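PDB 5JJP: nonribosomal peptide synthase from Streptomyces sp. MJ635-86F5, which probably activates an aliphatic beta-amino acid by ATP-dependent adenylation, as do related adenylating enzymes of the ANL superfamily. Local coordinates for residues D77-D82 and Q164-R169; G84-L89 and G108-P113; F265-A270 and L295-S300. All coordinates share one frame; numbering follows the deposited sequence.

Contact 1 of 3, residues D77-D82 and Q164-R169; sequences DALGLD and QLPAPR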
ATOM      1  N   ASP A  77      -1.327  19.295  14.616  1.00 20.99           N
ATOM      2  CA  ASP A  77      -1.165  20.596  13.991  1.00 22.08           C
ATOM      3  C   ASP A  77      -0.688  21.632  15.009  1.00 22.84           C
ATOM      4  O   ASP A  77      -0.092  22.650  14.611  1.00 23.63           O
ATOM      5  CB  ASP A  77      -2.457  21.068  13.338  1.00 22.55           C
ATOM      6  CG  ASP A  77      -2.252  22.230  12.364  1.00 21.48           C
ATOM      7  OD1 ASP A  77      -1.309  22.262  11.592  1.00 20.95           O
ATOM      8  OD2 ASP A  77      -3.085  23.124  12.341  1.00 22.80           O
ATOM      9  N   ALA A  78      -0.910  21.377  16.300  1.00 20.78           N
ATOM     10  CA  ALA A  78      -0.452  22.314  17.326  1.00 20.66           C
ATOM     11  C   ALA A  78       1.088  22.249  17.466  1.00 21.21           C
ATOM     12  O   ALA A  78       1.661  23.053  18.184  1.00 19.70           O
ATOM     13  CB  ALA A  78      -1.121  22.039  18.662  1.00 18.83           C
ATOM     14  N   LEU A  79       1.733  21.265  16.843  1.00 19.88           N
ATOM     15  CA  LEU A  79       3.177  21.151  16.947  1.00 21.38           C
ATOM     16  C   LEU A  79       3.906  22.102  16.019  1.00 22.18           C
ATOM     17  O   LEU A  79       5.113  22.290  16.132  1.00 24.02           O
ATOM     18  CB  LEU A  79       3.628  19.717  16.695  1.00 21.71           C
ATOM     19  CG  LEU A  79       3.039  18.707  17.654  1.00 22.26           C
ATOM     20  CD1 LEU A  79       3.521  17.334  17.278  1.00 23.54           C
ATOM     21  CD2 LEU A  79       3.454  19.038  19.065  1.00 24.92           C
ATOM     22  N   GLY A  80       3.177  22.737  15.119  1.00 24.80           N
ATOM     23  CA  GLY A  80       3.766  23.781  14.288  1.00 22.69           C
ATOM     24  C   GLY A  80       4.578  23.268  13.126  1.00 21.89           C
ATOM     25  O   GLY A  80       5.316  24.056  12.533  1.00 25.62           O
ATOM     26  N   LEU A  81       4.451  21.983  12.776  1.00 19.54           N
ATOM     27  CA  LEU A  81       5.203  21.460  11.625  1.00 18.07           C
ATOM     28  C   LEU A  81       4.667  22.046  10.310  1.00 16.07           C
ATOM     29  O   LEU A  81       3.500  22.374  10.228  1.00 14.86           O
ATOM     30  CB  LEU A  81       5.182  19.947  11.571  1.00 17.48           C
ATOM     31  CG  LEU A  81       5.665  19.209  12.822  1.00 18.46           C
ATOM     32  CD1 LEU A  81       5.463  17.713  12.587  1.00 18.91           C
ATOM     33  CD2 LEU A  81       7.131  19.477  13.065  1.00 17.65           C
ATOM     34  N   ASP A  82       5.518  22.096   9.295  1.00 14.57           N
ATOM     35  CA  ASP A  82       5.161  22.633   7.987  1.00 15.65           C
ATOM     36  C   ASP A  82       4.788  21.516   7.002  1.00 15.39           C
ATOM     37  O   ASP A  82       5.282  20.397   7.158  1.00 16.18           O
ATOM     38  CB  ASP A  82       6.382  23.373   7.404  1.00 17.06           C
ATOM     39  CG  ASP A  82       6.010  24.523   6.462  1.00 17.05           C
ATOM     40  OD1 ASP A  82       4.818  24.811   6.261  1.00 18.13           O
ATOM     41  OD2 ASP A  82       6.945  25.185   5.975  1.00 17.84           O
ATOM     42  N   GLN A 164       8.417  15.015  23.576  1.00 27.77           N
ATOM     43  CA  GLN A 164       9.463  15.970  23.206  1.00 25.39           C
ATOM     44  C   GLN A 164       9.029  16.778  21.993  1.00 22.59           C
ATOM     45  O   GLN A 164       8.789  16.218  20.951  1.00 21.65           O
ATOM     46  CB  GLN A 164      10.741  15.238  22.921  1.00 26.43           C
ATOM     47  CG  GLN A 164      11.615  16.066  21.996  1.00 27.38           C
ATOM     48  CD  GLN A 164      12.527  17.079  22.684  1.00 30.99           C
ATOM     49  OE1 GLN A 164      13.558  16.738  23.284  1.00 31.59           O
ATOM     50  NE2 GLN A 164      12.141  18.372  22.590  1.00 29.93           N
ATOM     51  N   LEU A 165       8.866  18.084  22.158  1.00 22.40           N
ATOM     52  CA  LEU A 165       8.431  18.940  21.084  1.00 22.16           C
ATOM     53  C   LEU A 165       9.463  18.999  19.998  1.00 24.75           C
ATOM     54  O   LEU A 165      10.691  19.007  20.273  1.00 22.20           O
ATOM     55  CB  LEU A 165       8.216  20.359  21.560  1.00 23.38           C
ATOM     56  CG  LEU A 165       7.080  20.584  22.566  1.00 26.77           C
ATOM     57  CD1 LEU A 165       7.152  22.026  23.066  1.00 27.83           C
ATOM     58  CD2 LEU A 165       5.703  20.331  21.954  1.00 27.04           C
ATOM     59  N   PRO A 166       8.994  19.045  18.742  1.00 25.70           N
ATOM     60  CA  PRO A 166       9.927  19.260  17.654  1.00 25.58           C
ATOM     61  C   PRO A 166      10.483  20.666  17.736  1.00 29.29           C
ATOM     62  O   PRO A 166       9.931  21.521  18.429  1.00 31.15           O
ATOM     63  CB  PRO A 166       9.071  19.141  16.395  1.00 26.33           C
ATOM     64  CG  PRO A 166       7.687  19.350  16.865  1.00 28.18           C
ATOM     65  CD  PRO A 166       7.618  18.846  18.278  1.00 25.45           C
ATOM     66  N   ALA A 167      11.588  20.887  17.024  1.00 33.14           N
ATOM     67  CA  ALA A 167      12.265  22.164  16.971  1.00 34.01           C
ATOM     68  C   ALA A 167      11.311  23.232  16.472  1.00 35.75           C
ATOM     69  O   ALA A 167      10.398  22.937  15.685  1.00 42.16           O
ATOM     70  CB  ALA A 167      13.455  22.058  16.032  1.00 36.79           C
ATOM     71  N   PRO A 168      11.481  24.478  16.933  1.00 36.60           N
ATOM     72  CA  PRO A 168      10.704  25.547  16.326  1.00 33.41           C
ATOM     73  C   PRO A 168      11.078  25.768  14.853  1.00 32.48           C
ATOM     74  O   PRO A 168      12.179  25.414  14.391  1.00 30.89           O
ATOM     75  CB  PRO A 168      11.080  26.775  17.170  1.00 36.15           C
ATOM     76  CG  PRO A 168      11.777  26.245  18.388  1.00 33.84           C
ATOM     77  CD  PRO A 168      12.430  24.993  17.939  1.00 36.10           C
ATOM     78  N   ARG A 169      10.151  26.328  14.105  1.00 30.50           N
ATOM     79  CA  ARG A 169      10.406  26.604  12.703  1.00 29.83           C
ATOM     80  C   ARG A 169       9.454  27.685  12.261  1.00 28.29           C
ATOM     81  O   ARG A 169       8.423  27.892  12.895  1.00 26.33           O
ATOM     82  CB  ARG A 169      10.177  25.334  11.882  1.00 29.62           C
ATOM     83  CG  ARG A 169       8.697  24.926  11.826  1.00 29.79           C
ATOM     84  CD  ARG A 169       8.518  23.449  11.501  1.00 30.15           C
ATOM     85  NE  ARG A 169       9.162  22.620  12.496  1.00 27.65           N
ATOM     86  CZ  ARG A 169       9.992  21.613  12.252  1.00 27.77           C
ATOM     87  NH1 ARG A 169      10.281  21.223  11.024  1.00 24.71           N
ATOM     88  NH2 ARG A 169      10.515  20.964  13.271  1.00 29.12           N
TER
HETATM   89  O   HOH W   1       7.771  23.158  15.145  1.00 16.81           O
HETATM   90  O   HOH W   2       5.558  26.907  13.368  1.00 16.26           O
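The turn carrying Leu79 and Gly80 and the extended strip from Leu165 to Arg169 run in roughly the same direction, 33° apart, with no direct backbone hydrogen bond between them. Methyl CD2 of Leu79 meets CD2 of Leu165 at 3.9 Å, the two side chains slanting across each other, while the Pro166 ring presents its CG to Leu81 CD2 at 3.8 Å and also lies close to CB of Leu79. That same Leu81 methyl sits over the centre of one face of the Arg169 guanidinium, 3.6 Å above its plane, an apolar lid on a charged plate. Arg169 reaches this place with CG lodged between the backbone N and the carbonyl carbon (chi1 69°) and a further bend at chi3, which carries its CD past Gly80 O and turns the head back beneath Leu81. Within its own segment NH2 donates to Ala167 O at 3.1 Å, and NH1 forms a salt bridge with Asp85, so the guanidinium is held from more than one direction. The site lies at the periphery of the chain, beside strand 134-138, whose Leu134 both Leu79 and Leu81 touch; a type I turn from Asp77 to Gly80, whose last residue has positive phi, leads out of helix 62-77 on the way to strand 87-90. Two waters take the place of direct polar bonds. One donates to Leu79 O and to Ala167 O (2.7 Å from the latter) and accepts from Arg169 NE; the other donates to Gly80 O and Arg169 O. Asp82 directs its carboxylate to the backbone N-H groups of Arg172 and Arg173, which continues the attachment of the two loops beyond Arg169.

Contact 2 of 3, residues G84-L89 and G108-P113; sequences GDRVVL and GLPFIP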
ATOM      1  N   GLY A  84       5.204  19.179   4.152  1.00 13.95           N
ATOM      2  CA  GLY A  84       6.472  18.630   3.688  1.00 14.13           C
ATOM      3  C   GLY A  84       7.334  17.940   4.735  1.00 14.79           C
ATOM      4  O   GLY A  84       8.153  17.066   4.429  1.00 12.87           O
ATOM      5  N   ASP A  85       7.199  18.365   5.979  1.00 18.09           N
ATOM      6  CA  ASP A  85       8.036  17.805   7.047  1.00 19.10           C
ATOM      7  C   ASP A  85       7.699  16.352   7.219  1.00 17.68           C
ATOM      8  O   ASP A  85       6.528  16.001   7.290  1.00 15.25           O
ATOM      9  CB  ASP A  85       7.811  18.576   8.377  1.00 20.50           C
ATOM     10  CG  ASP A  85       8.384  19.970   8.349  1.00 21.70           C
ATOM     11  OD1 ASP A  85       9.141  20.278   7.408  1.00 22.19           O
ATOM     12  OD2 ASP A  85       8.106  20.759   9.280  1.00 25.05           O
ATOM     13  N   ARG A  86       8.727  15.516   7.284  1.00 17.71           N
ATOM     14  CA  ARG A  86       8.521  14.076   7.483  1.00 17.85           C
ATOM     15  C   ARG A  86       8.252  13.687   8.903  1.00 17.89           C
ATOM     16  O   ARG A  86       8.738  14.309   9.845  1.00 18.92           O
ATOM     17  CB  ARG A  86       9.659  13.246   6.975  1.00 17.55           C
ATOM     18  CG  ARG A  86       9.786  13.310   5.449  1.00 19.90           C
ATOM     19  CD  ARG A  86      11.006  14.141   5.062  1.00 20.87           C
ATOM     20  NE  ARG A  86      10.672  15.501   4.907  1.00 22.07           N
ATOM     21  CZ  ARG A  86      11.473  16.543   5.113  1.00 23.58           C
ATOM     22  NH1 ARG A  86      12.735  16.433   5.549  1.00 22.86           N
ATOM     23  NH2 ARG A  86      10.963  17.732   4.859  1.00 23.84           N
ATOM     24  N   VAL A  87       7.420  12.672   9.023  1.00 17.08           N
ATOM     25  CA  VAL A  87       7.082  12.054  10.271  1.00 16.19           C
ATOM     26  C   VAL A  87       7.372  10.549  10.151  1.00 14.76           C
ATOM     27  O   VAL A  87       6.928   9.918   9.214  1.00 15.21           O
ATOM     28  CB  VAL A  87       5.593  12.250  10.499  1.00 17.52           C
ATOM     29  CG1 VAL A  87       5.133  11.469  11.739  1.00 18.01           C
ATOM     30  CG2 VAL A  87       5.303  13.719  10.636  1.00 17.45           C
ATOM     31  N   VAL A  88       8.154   9.978  11.056  1.00 14.52           N
ATOM     32  CA  VAL A  88       8.297   8.522  11.133  1.00 12.86           C
ATOM     33  C   VAL A  88       7.128   8.039  11.958  1.00 13.62           C
ATOM     34  O   VAL A  88       6.987   8.445  13.101  1.00 15.82           O
ATOM     35  CB  VAL A  88       9.595   8.081  11.808  1.00 11.68           C
ATOM     36  CG1 VAL A  88       9.700   6.580  11.837  1.00 10.96           C
ATOM     37  CG2 VAL A  88      10.778   8.643  11.058  1.00 12.50           C
ATOM     38  N   LEU A  89       6.291   7.197  11.374  1.00 13.67           N
ATOM     39  CA  LEU A  89       5.131   6.663  12.048  1.00 14.77           C
ATOM     40  C   LEU A  89       5.353   5.147  12.362  1.00 13.02           C
ATOM     41  O   LEU A  89       5.376   4.305  11.462  1.00 10.70           O
ATOM     42  CB  LEU A  89       3.914   6.876  11.160  1.00 17.80           C
ATOM     43  CG  LEU A  89       2.572   6.417  11.648  1.00 20.52           C
ATOM     44  CD1 LEU A  89       2.265   7.072  12.974  1.00 23.49           C
ATOM     45  CD2 LEU A  89       1.499   6.751  10.651  1.00 21.98           C
ATOM     46  N   GLY A 108      -0.580  17.273   5.359  1.00 13.57           N
ATOM     47  CA  GLY A 108       0.462  17.309   4.382  1.00 13.99           C
ATOM     48  C   GLY A 108       1.808  16.909   4.927  1.00 13.45           C
ATOM     49  O   GLY A 108       2.827  17.407   4.442  1.00 12.57           O
ATOM     50  N   LEU A 109       1.811  16.017   5.918  1.00 12.69           N
ATOM     51  CA  LEU A 109       3.036  15.567   6.536  1.00 13.09           C
ATOM     52  C   LEU A 109       3.360  14.184   6.011  1.00 13.80           C
ATOM     53  O   LEU A 109       2.779  13.202   6.469  1.00 16.24           O
ATOM     54  CB  LEU A 109       2.936  15.550   8.057  1.00 13.01           C
ATOM     55  CG  LEU A 109       2.553  16.884   8.693  1.00 13.84           C
ATOM     56  CD1 LEU A 109       2.272  16.746  10.192  1.00 14.33           C
ATOM     57  CD2 LEU A 109       3.659  17.942   8.455  1.00 13.62           C
ATOM     58  N   PRO A 110       4.278  14.097   5.057  1.00 13.42           N
ATOM     59  CA  PRO A 110       4.554  12.790   4.561  1.00 14.10           C
ATOM     60  C   PRO A 110       5.162  11.923   5.665  1.00 14.79           C
ATOM     61  O   PRO A 110       6.083  12.350   6.381  1.00 16.95           O
ATOM     62  CB  PRO A 110       5.597  13.035   3.453  1.00 13.71           C
ATOM     63  CG  PRO A 110       6.237  14.326   3.798  1.00 12.46           C
ATOM     64  CD  PRO A 110       5.122  15.122   4.399  1.00 12.90           C
ATOM     65  N   PHE A 111       4.676  10.699   5.772  1.00 15.47           N
ATOM     66  CA  PHE A 111       5.164   9.790   6.801  1.00 16.13           C
ATOM     67  C   PHE A 111       5.954   8.633   6.214  1.00 14.29           C
ATOM     68  O   PHE A 111       5.796   8.271   5.064  1.00 14.09           O
ATOM     69  CB  PHE A 111       3.990   9.276   7.650  1.00 15.91           C
ATOM     70  CG  PHE A 111       3.038   8.432   6.893  1.00 15.73           C
ATOM     71  CD1 PHE A 111       3.213   7.087   6.818  1.00 16.10           C
ATOM     72  CD2 PHE A 111       1.930   9.014   6.252  1.00 16.50           C
ATOM     73  CE1 PHE A 111       2.320   6.324   6.087  1.00 16.45           C
ATOM     74  CE2 PHE A 111       1.064   8.257   5.512  1.00 15.16           C
ATOM     75  CZ  PHE A 111       1.250   6.912   5.441  1.00 16.05           C
ATOM     76  N   ILE A 112       6.783   8.063   7.052  1.00 14.86           N
ATOM     77  CA  ILE A 112       7.570   6.886   6.745  1.00 16.69           C
ATOM     78  C   ILE A 112       7.025   5.857   7.702  1.00 15.85           C
ATOM     79  O   ILE A 112       7.245   6.008   8.899  1.00 15.03           O
ATOM     80  CB  ILE A 112       9.058   6.974   7.146  1.00 18.63           C
ATOM     81  CG1 ILE A 112       9.718   8.319   6.859  1.00 22.82           C
ATOM     82  CG2 ILE A 112       9.859   5.858   6.549  1.00 21.40           C
ATOM     83  CD1 ILE A 112       9.574   8.824   5.490  1.00 25.46           C
ATOM     84  N   PRO A 113       6.390   4.778   7.194  1.00 16.17           N
ATOM     85  CA  PRO A 113       5.828   3.774   8.112  1.00 16.61           C
ATOM     86  C   PRO A 113       6.859   2.778   8.577  1.00 16.80           C
ATOM     87  O   PRO A 113       7.656   2.289   7.797  1.00 16.29           O
ATOM     88  CB  PRO A 113       4.754   3.093   7.264  1.00 16.80           C
ATOM     89  CG  PRO A 113       5.303   3.186   5.881  1.00 16.76           C
ATOM     90  CD  PRO A 113       6.041   4.489   5.787  1.00 15.58           C
TER
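Arg86 starts with CG anti to the carbonyl carbon (chi1 -67°) and then bends at chi2 and chi3, which lays its CG against CG of Pro110 and folds its head back on Gly84. There NE and NH2 both donate to the single atom Gly84 O, which lies at the edge of the guanidinium and in its plane; NE, 3.0 Å away, approaches in the carbonyl plane, whereas NH2 comes from above it. The Pro110 ring packs against the backbone here, its CD 3.3 Å from Asp85 O and its CG near Gly84 O. A lysine in place of Arg86 would probably leave Gly84 O without its two-pronged grip and the carbonyl of Ala130, which receives NH1, without its donor. Ahead of this corner, Gly84 N donates to Gly108 O in a nearly straight bond (172°), where the Schellman turn closing helix 95-107 hands over to the second strand. The strands then pair in parallel: Val87 N bonds to Pro110 O, Ile112 N returns to Val87 O at 2.9 Å, and Leu89 N donates to Ile112 O. CA-H groups add short contacts to these carbonyls, including Phe111 CA to Val87 O. On the face shared by Val87, Leu89 and Phe111, the Val87 CG2 methyl packs on Leu109 CB at 4.0 Å and Leu89 CD2 meets Phe111 CD1; Val88 CG2 and Ile112 CG1 meet on the opposite face. This is a beta-alpha-beta unit, strand 87-90, helix 95-107, strand 111-114. The helix packs on the Leu89 and Phe111 side, through Phe101, Cys104 and Phe105, while strand 134-138 pairs with 87-90 along its other edge and strand 181-186 lies beside 111-114.

Contact 3 of 3, residues F265-A270 and L295-S300; sequences FLHEAA and LDPLRS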
ATOM      1  N   PHE A 265      -8.732 -17.005  13.071  1.00 23.85           N
ATOM      2  CA  PHE A 265      -8.969 -15.580  12.938  1.00 23.03           C
ATOM      3  C   PHE A 265      -9.736 -15.292  11.653  1.00 20.93           C
ATOM      4  O   PHE A 265     -10.603 -14.480  11.656  1.00 23.29           O
ATOM      5  CB  PHE A 265      -7.635 -14.813  12.974  1.00 25.39           C
ATOM      6  CG  PHE A 265      -7.792 -13.325  12.987  1.00 24.58           C
ATOM      7  CD1 PHE A 265      -8.201 -12.684  14.127  1.00 25.48           C
ATOM      8  CD2 PHE A 265      -7.512 -12.567  11.845  1.00 26.46           C
ATOM      9  CE1 PHE A 265      -8.356 -11.309  14.140  1.00 27.23           C
ATOM     10  CE2 PHE A 265      -7.645 -11.188  11.862  1.00 25.37           C
ATOM     11  CZ  PHE A 265      -8.065 -10.562  13.011  1.00 25.61           C
ATOM     12  N   LEU A 266      -9.404 -15.960  10.561  1.00 21.60           N
ATOM     13  CA  LEU A 266     -10.129 -15.739   9.315  1.00 22.35           C
ATOM     14  C   LEU A 266     -11.602 -16.114   9.451  1.00 22.98           C
ATOM     15  O   LEU A 266     -12.438 -15.469   8.848  1.00 22.69           O
ATOM     16  CB  LEU A 266      -9.527 -16.514   8.139  1.00 22.98           C
ATOM     17  CG  LEU A 266      -8.049 -16.260   7.820  1.00 24.61           C
ATOM     18  CD1 LEU A 266      -7.680 -16.991   6.537  1.00 24.83           C
ATOM     19  CD2 LEU A 266      -7.707 -14.781   7.688  1.00 22.10           C
ATOM     20  N   HIS A 267     -11.916 -17.132  10.252  1.00 24.10           N
ATOM     21  CA  HIS A 267     -13.322 -17.393  10.643  1.00 24.89           C
ATOM     22  C   HIS A 267     -13.866 -16.383  11.603  1.00 22.86           C
ATOM     23  O   HIS A 267     -14.919 -15.855  11.395  1.00 24.57           O
ATOM     24  CB  HIS A 267     -13.465 -18.788  11.315  1.00 25.85           C
ATOM     25  CG  HIS A 267     -13.476 -19.910  10.347  1.00 26.75           C
ATOM     26  ND1 HIS A 267     -14.619 -20.282   9.670  1.00 31.64           N
ATOM     27  CD2 HIS A 267     -12.485 -20.728   9.907  1.00 28.05           C
ATOM     28  CE1 HIS A 267     -14.332 -21.309   8.876  1.00 33.28           C
ATOM     29  NE2 HIS A 267     -13.048 -21.610   9.018  1.00 28.10           N
ATOM     30  N   GLU A 268     -13.149 -16.113  12.682  1.00 22.81           N
ATOM     31  CA  GLU A 268     -13.667 -15.179  13.695  1.00 24.27           C
ATOM     32  C   GLU A 268     -14.066 -13.867  13.063  1.00 22.39           C
ATOM     33  O   GLU A 268     -15.148 -13.347  13.334  1.00 23.63           O
ATOM     34  CB  GLU A 268     -12.639 -14.935  14.814  1.00 28.12           C
ATOM     35  CG  GLU A 268     -13.240 -14.376  16.102  1.00 31.84           C
ATOM     36  CD  GLU A 268     -12.194 -13.925  17.151  1.00 35.86           C
ATOM     37  OE1 GLU A 268     -10.961 -14.125  16.974  1.00 40.96           O
ATOM     38  OE2 GLU A 268     -12.619 -13.357  18.182  1.00 41.08           O
ATOM     39  N   ALA A 269     -13.209 -13.321  12.202  1.00 20.25           N
ATOM     40  CA  ALA A 269     -13.496 -12.014  11.575  1.00 19.42           C
ATOM     41  C   ALA A 269     -14.253 -12.129  10.230  1.00 18.13           C
ATOM     42  O   ALA A 269     -14.455 -11.135   9.559  1.00 16.54           O
ATOM     43  CB  ALA A 269     -12.202 -11.245  11.373  1.00 21.20           C
ATOM     44  N   ALA A 270     -14.660 -13.343   9.860  1.00 18.23           N
ATOM     45  CA  ALA A 270     -15.512 -13.568   8.708  1.00 17.77           C
ATOM     46  C   ALA A 270     -14.856 -12.905   7.492  1.00 18.27           C
ATOM     47  O   ALA A 270     -15.494 -12.179   6.732  1.00 15.77           O
ATOM     48  CB  ALA A 270     -16.915 -13.013   8.952  1.00 18.54           C
ATOM     49  N   LEU A 295     -12.258 -22.933   5.179  1.00 23.18           N
ATOM     50  CA  LEU A 295     -12.465 -21.457   5.196  1.00 24.06           C
ATOM     51  C   LEU A 295     -13.679 -21.021   4.364  1.00 23.63           C
ATOM     52  O   LEU A 295     -13.545 -20.469   3.262  1.00 22.78           O
ATOM     53  CB  LEU A 295     -11.227 -20.718   4.695  1.00 22.93           C
ATOM     54  CG  LEU A 295      -9.979 -20.890   5.555  1.00 21.79           C
ATOM     55  CD1 LEU A 295      -8.767 -20.456   4.747  1.00 22.87           C
ATOM     56  CD2 LEU A 295     -10.094 -20.084   6.813  1.00 21.56           C
ATOM     57  N   ASP A 296     -14.866 -21.254   4.910  1.00 22.94           N
ATOM     58  CA  ASP A 296     -16.094 -21.023   4.168  1.00 23.74           C
ATOM     59  C   ASP A 296     -16.338 -19.572   3.768  1.00 21.69           C
ATOM     60  O   ASP A 296     -16.871 -19.320   2.677  1.00 22.94           O
ATOM     61  CB  ASP A 296     -17.305 -21.601   4.931  1.00 27.56           C
ATOM     62  CG  ASP A 296     -17.305 -23.131   4.936  1.00 31.91           C
ATOM     63  OD1 ASP A 296     -16.836 -23.744   3.944  1.00 28.92           O
ATOM     64  OD2 ASP A 296     -17.794 -23.726   5.918  1.00 44.43           O
ATOM     65  N   PRO A 297     -15.982 -18.613   4.627  1.00 18.84           N
ATOM     66  CA  PRO A 297     -16.323 -17.224   4.262  1.00 18.51           C
ATOM     67  C   PRO A 297     -15.433 -16.621   3.209  1.00 17.62           C
ATOM     68  O   PRO A 297     -15.811 -15.616   2.571  1.00 21.94           O
ATOM     69  CB  PRO A 297     -16.142 -16.453   5.580  1.00 18.05           C
ATOM     70  CG  PRO A 297     -16.187 -17.501   6.627  1.00 18.16           C
ATOM     71  CD  PRO A 297     -15.609 -18.728   6.028  1.00 17.25           C
ATOM     72  N   LEU A 298     -14.297 -17.252   2.972  1.00 17.71           N
ATOM     73  CA  LEU A 298     -13.278 -16.722   2.070  1.00 16.79           C
ATOM     74  C   LEU A 298     -13.715 -16.880   0.615  1.00 16.07           C
ATOM     75  O   LEU A 298     -13.964 -17.992   0.181  1.00 16.26           O
ATOM     76  CB  LEU A 298     -11.950 -17.451   2.287  1.00 15.99           C
ATOM     77  CG  LEU A 298     -10.731 -16.915   1.526  1.00 16.56           C
ATOM     78  CD1 LEU A 298     -10.391 -15.526   1.997  1.00 17.64           C
ATOM     79  CD2 LEU A 298      -9.510 -17.790   1.683  1.00 16.65           C
ATOM     80  N   ARG A 299     -13.806 -15.761  -0.112  1.00 15.02           N
ATOM     81  CA  ARG A 299     -14.176 -15.740  -1.517  1.00 14.44           C
ATOM     82  C   ARG A 299     -13.009 -15.399  -2.411  1.00 14.77           C
ATOM     83  O   ARG A 299     -13.057 -15.676  -3.632  1.00 15.09           O
ATOM     84  CB  ARG A 299     -15.256 -14.705  -1.765  1.00 14.96           C
ATOM     85  CG  ARG A 299     -16.435 -14.831  -0.810  1.00 15.23           C
ATOM     86  CD  ARG A 299     -17.496 -13.838  -1.148  1.00 14.08           C
ATOM     87  NE  ARG A 299     -18.007 -14.146  -2.459  1.00 15.33           N
ATOM     88  CZ  ARG A 299     -18.494 -13.256  -3.326  1.00 15.62           C
ATOM     89  NH1 ARG A 299     -18.866 -13.673  -4.507  1.00 15.99           N
ATOM     90  NH2 ARG A 299     -18.595 -11.951  -3.038  1.00 15.52           N
ATOM     91  N   SER A 300     -11.954 -14.790  -1.869  1.00 14.03           N
ATOM     92  CA  SER A 300     -10.925 -14.277  -2.748  1.00 13.55           C
ATOM     93  C   SER A 300      -9.582 -14.111  -2.104  1.00 14.02           C
ATOM     94  O   SER A 300      -9.482 -13.918  -0.919  1.00 13.81           O
ATOM     95  CB  SER A 300     -11.378 -12.956  -3.343  1.00 13.27           C
ATOM     96  OG  SER A 300     -11.765 -12.083  -2.315  1.00 14.52           O
TER
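Where helix 259-268 ends in a Schellman motif, its last turn packs on the loop that leads from helix 289-293 into strand 300-304, beside the six-stranded mixed sheet. His267 and Leu266 supply the helix side; Leu295 and Pro297, within a type I turn running from Leu295 to Leu298, supply the loop side. Leu266 points toward the loop and lets Leu295 CD2 rest between its CB and CD1, each 3.9 Å away, while Leu295 CD1 also comes within 4.0 Å of Leu266 CD1. The two leucine side chains cross at a slant, both methyls of Leu295 meeting CD1 of Leu266, and Leu266 also touches Val274 of strand 273-276. His267, with its CG anti to the carbonyl carbon (chi1 -78°), places its imidazole beside the first residues of the turn, Leu295 to Pro297. Its NE2 lies 3.9 Å from Leu295 CA, its CD2 is close to Leu295 CD2, and its CE1 stands 4.1 Å from Pro297 CD; the histidine and proline side chains cross at about a right angle, Pro297 CD coming obliquely to the imidazole. Further on, Pro297 CB approaches Ala270 C at 4.2 Å. Ala270, with positive phi, is the C-prime residue of the helix end, its N bonded to His267 O and Ile271 N to Leu266 O. Two of the loop's carbonyls are taken up by another residue: Leu295 O and Leu298 O both accept from Arg323. No hydrogen bond passes between the helix end and the loop, and His267 ND1 remains 6.0 Å from Asp296 OD2, too far for a direct pairing. Cohesion therefore rests on van der Waals packing, a buried pair of leucines flanked by a more exposed histidine lying against a proline.

From the N terminus, the chain leaves helix 62-77 through 77-82, the first half of contact 1, whose partner 164-169 follows only after the sheet strands 87-90 to 159-162. Contact 2 opens and closes within that long loop, joining the first two of these strands around helix 95-107. The two contacts touch: Arg169 reaches Asp85 in a salt bridge, and Leu109 packs on Leu81 and Asp82, so the loops after helix 62-77 and strand 159-162 are tied to the start of the 87-90/111-114 pair. Contact 3 comes later, in series, about 34 Å from contact 2 between centres; it closes its own shorter loop, which carries strand 273-276 and helices 282-287 and 289-293.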